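PDB 2P25: glyoxalase family protein from Enterococcus faecalis, which belongs to the glyoxalase/bleomycin resistance/dioxygenase superfamily and is built from two mixed four-stranded sheets, its precise function being unassigned. Local coordinates for residues Ala64-Tyr68 with Pro69-Gly73; Ala89-Glu93 with Gln94-Thr98. All blocks are in the same frame, centred on the assembly; numbering follows the deposited sequence.

Contact 1: Ala64-Tyr68 with Pro69-Gly73; sequences ARPSY and PEALG
Carboxylate oxygen OE2 of Glu-70 is gripped by both terminal nitrogens of Arg-65 and by a water. NH2 of Arg-65 makes the shorter arm of this salt bridge, 2.9 Å from Glu-70 OE2 with an angle of 158° at the hydrogen, and NH1 adds a longer, more bent one. The guanidinium presents its edge, with OE2 in its plane, but the carboxylate is turned almost perpendicular (82°), and both nitrogens reach OE2 from the same face of the carboxylate. The arginine chain, extended as far as NE with CG anti to the backbone N (chi1 179°), spans the distance to a glutamate that is itself extended beyond CG. One water donates to Glu-70 OE2 at 2.6 Å and accepts from Arg-65 NH1, closing a small ring of bonds. A second water joins Pro-66 O to Ala-71 N, linking the backbones of a turn that contains the cis peptide between Tyr-68 and Pro-69. The side chains of the same pair also touch, CB of Pro-66 resting 4.0 Å from CB of Ala-71. Arg-65 NH2 also bonds to Arg-75 O, which ties the salt bridge to strand 73-80, while Glu-70 OE1 and Ala-71 O accept from Asn-12 of the second subunit. The turn thus lies in the connection between strands 52-58 and 73-80, at the dimer interface, where Gly-73 pairs antiparallel with a strand of the other subunit.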
loop_
_atom_site.group_PDB
_atom_site.type_symbol
_atom_site.label_atom_id
_atom_site.label_comp_id
_atom_site.label_asym_id
_atom_site.label_seq_id
_atom_site.Cartn_x
_atom_site.Cartn_y
_atom_site.Cartn_z
ATOM N N ALA A 64 -11.001 -0.141 13.732
ATOM C CA ALA A 64 -11.416 0.403 12.442
ATOM C C ALA A 64 -10.340 1.268 11.801
ATOM O O ALA A 64 -9.599 1.980 12.482
ATOM C CB ALA A 64 -12.696 1.224 12.603
ATOM N N ARG A 65 -10.292 1.225 10.481
ATOM C CA ARG A 65 -9.384 2.081 9.729
ATOM C C ARG A 65 -9.806 3.542 10.000
ATOM O O ARG A 65 -10.968 3.906 9.797
ATOM C CB ARG A 65 -9.535 1.766 8.245
ATOM C CG ARG A 65 -8.637 2.646 7.370
ATOM C CD ARG A 65 -8.883 2.353 5.889
ATOM N NE ARG A 65 -8.052 3.202 5.042
ATOM C CZ ARG A 65 -8.404 4.408 4.610
ATOM N NH1 ARG A 65 -9.572 4.938 4.971
ATOM N NH2 ARG A 65 -7.572 5.090 3.824
ATOM N N PRO A 66 -8.878 4.377 10.487
ATOM C CA PRO A 66 -9.247 5.787 10.740
ATOM C C PRO A 66 -9.752 6.514 9.507
ATOM O O PRO A 66 -9.265 6.312 8.411
ATOM C CB PRO A 66 -7.936 6.419 11.215
ATOM C CG PRO A 66 -7.200 5.291 11.839
ATOM C CD PRO A 66 -7.499 4.099 10.931
ATOM N N SER A 67 -10.768 7.346 9.715
ATOM C CA SER A 67 -11.265 8.199 8.659
ATOM C C SER A 67 -11.812 9.468 9.313
ATOM O O SER A 67 -12.116 9.492 10.521
ATOM C CB SER A 67 -12.323 7.458 7.821
ATOM O OG SER A 67 -13.456 7.125 8.637
ATOM N N TYR A 68 -11.882 10.546 8.539
ATOM C CA TYR A 68 -12.473 11.798 9.037
ATOM C C TYR A 68 -11.877 12.295 10.367
ATOM O O TYR A 68 -12.578 12.487 11.360
ATOM C CB TYR A 68 -14.022 11.667 9.074
ATOM C CG TYR A 68 -14.555 11.341 7.695
ATOM C CD1 TYR A 68 -14.700 12.342 6.731
ATOM C CD2 TYR A 68 -14.864 10.023 7.334
ATOM C CE1 TYR A 68 -15.159 12.041 5.432
ATOM C CE2 TYR A 68 -15.320 9.714 6.051
ATOM C CZ TYR A 68 -15.456 10.736 5.109
ATOM O OH TYR A 68 -15.907 10.426 3.849
ATOM N N PRO A 69 -10.566 12.545 10.390
ATOM C CA PRO A 69 -9.598 12.444 9.291
ATOM C C PRO A 69 -8.917 11.072 9.168
ATOM O O PRO A 69 -8.830 10.315 10.141
ATOM C CB PRO A 69 -8.547 13.482 9.702
ATOM C CG PRO A 69 -8.499 13.347 11.215
ATOM C CD PRO A 69 -9.958 13.115 11.613
ATOM N N GLU A 70 -8.420 10.773 7.978
ATOM C CA GLU A 70 -7.532 9.620 7.823
ATOM C C GLU A 70 -6.224 9.850 8.590
ATOM O O GLU A 70 -5.842 10.982 8.895
ATOM C CB GLU A 70 -7.234 9.360 6.366
ATOM C CG GLU A 70 -8.395 8.730 5.594
ATOM C CD GLU A 70 -8.023 8.485 4.153
ATOM O OE1 GLU A 70 -7.005 9.070 3.724
ATOM O OE2 GLU A 70 -8.733 7.724 3.449
ATOM N N ALA A 71 -5.541 8.757 8.896
ATOM C CA ALA A 71 -4.306 8.862 9.638
ATOM C C ALA A 71 -3.115 8.820 8.666
ATOM O O ALA A 71 -3.224 8.410 7.496
ATOM C CB ALA A 71 -4.207 7.721 10.648
ATOM N N LEU A 72 -1.993 9.259 9.184
ATOM C CA LEU A 72 -0.718 9.058 8.513
ATOM C C LEU A 72 -0.508 7.595 8.166
ATOM O O LEU A 72 -0.966 6.689 8.898
ATOM C CB LEU A 72 0.397 9.567 9.430
ATOM C CG LEU A 72 0.367 11.089 9.617
ATOM C CD1 LEU A 72 1.262 11.481 10.779
ATOM C CD2 LEU A 72 0.794 11.807 8.306
ATOM N N GLY A 73 0.197 7.368 7.055
ATOM C CA GLY A 73 0.577 6.014 6.638
ATOM C C GLY A 73 -0.022 5.680 5.294
ATOM O O GLY A 73 -0.323 6.556 4.498
HETATM O O HOH W 1 -11.163 7.609 4.373
HETATM O O HOH W 2 -6.499 6.152 7.958
#

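Contact 2: Ala89-Glu93 with Gln94-Thr98; sequences AFLNE and QGIET
Leu-91 and Ile-96 meet through their methyl ends, CD2 of Leu-91 lying 3.8 Å from CD1 of Ile-96. CG of Leu-91 and CG1 of Ile-96 each stand beside their own backbone N, and the two side chains pass each other at a slant. Ile-96 runs on extended to CD1, whereas the extended branch of the leucine is CD1 and its CD2 turns to the isoleucine. CD1 of Leu-91 touches CG2 of Thr-98 at 3.9 Å, so the leucine fork reaches two residues of the returning chain. On another side of the helix, Phe-90 offers one ring face to Gln-94, whose CG sits 4.1 Å above the ring plane, offset toward the rim near CZ. Gln-94 is bent at chi2 (-70°), and its amide runs nearly parallel to the ring, the planes 9° apart. A water lies between Glu-93 OE1 and Gln-94 OE1, 2.9 Å from the latter, and bridges the two side chains.

The backbone between these side chains forms a Schellman motif that ends helix 84-93. Ile-96 N bonds to Leu-91 O at 2.9 Å and Gly-95 N to Asn-92 O at 3.0 Å. Gly-95, with its positive phi of 82°, is the C-prime residue that reverses the chain and brings Ile-96 back against Leu-91. Gln-94 N keeps a helical bond to Phe-90 O and adds a weak one to Leu-91 O. Leu-91, Ile-96 and Thr-98 all pack on Phe-114 of strand 110-115, and Ile-96 also touches Phe-22 of helix 16-26; Phe-90 and Leu-91 meet Phe-3 of the second subunit.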
loop_
_atom_site.group_PDB
_atom_site.type_symbol
_atom_site.label_atom_id
_atom_site.label_comp_id
_atom_site.label_asym_id
_atom_site.label_seq_id
_atom_site.Cartn_x
_atom_site.Cartn_y
_atom_site.Cartn_z
ATOM N N ALA A 89 -18.561 -2.935 -13.960
ATOM C CA ALA A 89 -19.664 -3.855 -14.167
ATOM C C ALA A 89 -19.367 -5.186 -13.479
ATOM O O ALA A 89 -20.234 -5.734 -12.779
ATOM C CB ALA A 89 -19.924 -4.063 -15.669
ATOM N N PHE A 90 -18.151 -5.703 -13.687
ATOM C CA PHE A 90 -17.704 -6.946 -13.046
ATOM C C PHE A 90 -17.845 -6.884 -11.521
ATOM O O PHE A 90 -18.422 -7.783 -10.903
ATOM C CB PHE A 90 -16.251 -7.308 -13.451
ATOM C CG PHE A 90 -15.655 -8.408 -12.607
ATOM C CD1 PHE A 90 -15.918 -9.743 -12.894
ATOM C CD2 PHE A 90 -14.865 -8.095 -11.496
ATOM C CE1 PHE A 90 -15.371 -10.760 -12.099
ATOM C CE2 PHE A 90 -14.322 -9.097 -10.697
ATOM C CZ PHE A 90 -14.578 -10.423 -10.991
ATOM N N LEU A 91 -17.367 -5.803 -10.915
ATOM C CA LEU A 91 -17.456 -5.656 -9.467
ATOM C C LEU A 91 -18.919 -5.587 -9.014
ATOM O O LEU A 91 -19.319 -6.259 -8.050
ATOM C CB LEU A 91 -16.702 -4.412 -9.000
ATOM C CG LEU A 91 -15.168 -4.456 -9.162
ATOM C CD1 LEU A 91 -14.601 -3.055 -8.857
ATOM C CD2 LEU A 91 -14.616 -5.477 -8.167
ATOM N N ASN A 92 -19.713 -4.773 -9.712
ATOM C CA ASN A 92 -21.114 -4.591 -9.327
ATOM C C ASN A 92 -21.857 -5.920 -9.408
ATOM O O ASN A 92 -22.698 -6.235 -8.537
ATOM C CB ASN A 92 -21.802 -3.517 -10.191
ATOM C CG ASN A 92 -21.227 -2.124 -9.984
ATOM O OD1 ASN A 92 -20.468 -1.846 -9.024
ATOM N ND2 ASN A 92 -21.588 -1.225 -10.875
ATOM N N GLU A 93 -21.509 -6.729 -10.403
ATOM C CA GLU A 93 -22.173 -8.020 -10.556
ATOM C C GLU A 93 -21.851 -8.926 -9.352
ATOM O O GLU A 93 -22.685 -9.753 -8.953
ATOM C CB GLU A 93 -21.762 -8.696 -11.844
ATOM C CG GLU A 93 -22.582 -9.968 -12.110
ATOM C CD GLU A 93 -22.114 -10.719 -13.338
ATOM O OE1 GLU A 93 -20.892 -10.838 -13.543
ATOM O OE2 GLU A 93 -22.972 -11.204 -14.097
ATOM N N GLN A 94 -20.650 -8.755 -8.792
ATOM C CA GLN A 94 -20.209 -9.525 -7.619
ATOM C C GLN A 94 -20.665 -8.921 -6.304
ATOM O O GLN A 94 -20.239 -9.378 -5.244
ATOM C CB GLN A 94 -18.683 -9.642 -7.601
ATOM C CG GLN A 94 -18.088 -10.334 -8.822
ATOM C CD GLN A 94 -18.409 -11.804 -8.838
ATOM O OE1 GLN A 94 -19.090 -12.308 -9.745
ATOM N NE2 GLN A 94 -17.926 -12.507 -7.838
ATOM N N GLY A 95 -21.503 -7.891 -6.366
ATOM C CA GLY A 95 -22.050 -7.259 -5.166
ATOM C C GLY A 95 -21.103 -6.259 -4.532
ATOM O O GLY A 95 -21.255 -5.901 -3.348
ATOM N N ILE A 96 -20.112 -5.808 -5.303
ATOM C CA ILE A 96 -19.173 -4.812 -4.801
ATOM C C ILE A 96 -19.532 -3.456 -5.389
ATOM O O ILE A 96 -19.425 -3.256 -6.592
ATOM C CB ILE A 96 -17.722 -5.169 -5.164
ATOM C CG1 ILE A 96 -17.327 -6.477 -4.476
ATOM C CG2 ILE A 96 -16.745 -3.994 -4.776
ATOM C CD1 ILE A 96 -16.036 -7.105 -5.050
ATOM N N GLU A 97 -19.966 -2.544 -4.522
ATOM C CA GLU A 97 -20.358 -1.192 -4.933
ATOM C C GLU A 97 -19.183 -0.318 -5.358
ATOM O O GLU A 97 -18.074 -0.459 -4.848
ATOM C CB GLU A 97 -21.136 -0.509 -3.818
ATOM C CG GLU A 97 -22.419 -1.217 -3.503
ATOM C CD GLU A 97 -23.347 -0.347 -2.676
ATOM O OE1 GLU A 97 -23.772 0.710 -3.189
ATOM O OE2 GLU A 97 -23.624 -0.712 -1.510
ATOM N N THR A 98 -19.436 0.559 -6.329
ATOM C CA THR A 98 -18.415 1.475 -6.807
ATOM C C THR A 98 -18.964 2.887 -6.717
ATOM O O THR A 98 -20.184 3.104 -6.888
ATOM C CB THR A 98 -17.980 1.147 -8.266
ATOM O OG1 THR A 98 -19.130 0.906 -9.075
ATOM C CG2 THR A 98 -17.080 -0.096 -8.299
HETATM O O HOH W 3 -18.825 -10.608 -12.126
#

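Contacts 1 and 2 are both local turns, but they serve different parts of the chain, their centres 25 Å apart and their nearest atoms about 13 Å. Contact 1 is a surface contact in the connection between the two sheets, held mainly by charge and water. Contact 2 is partly buried: it caps a helix through its backbone, Leu-91 and Ile-96 pack toward strand 110-115, and Ile-96 also toward helix 16-26. They hold no helix or strand in common, though strand 73-80, begun by contact 1, and strand 110-115, under contact 2, belong to one sheet. Both reach the second subunit, residues 64-73 with polar bonds, proline and alanine packing and strand pairing, residues 89-98 with aromatic and aliphatic packing.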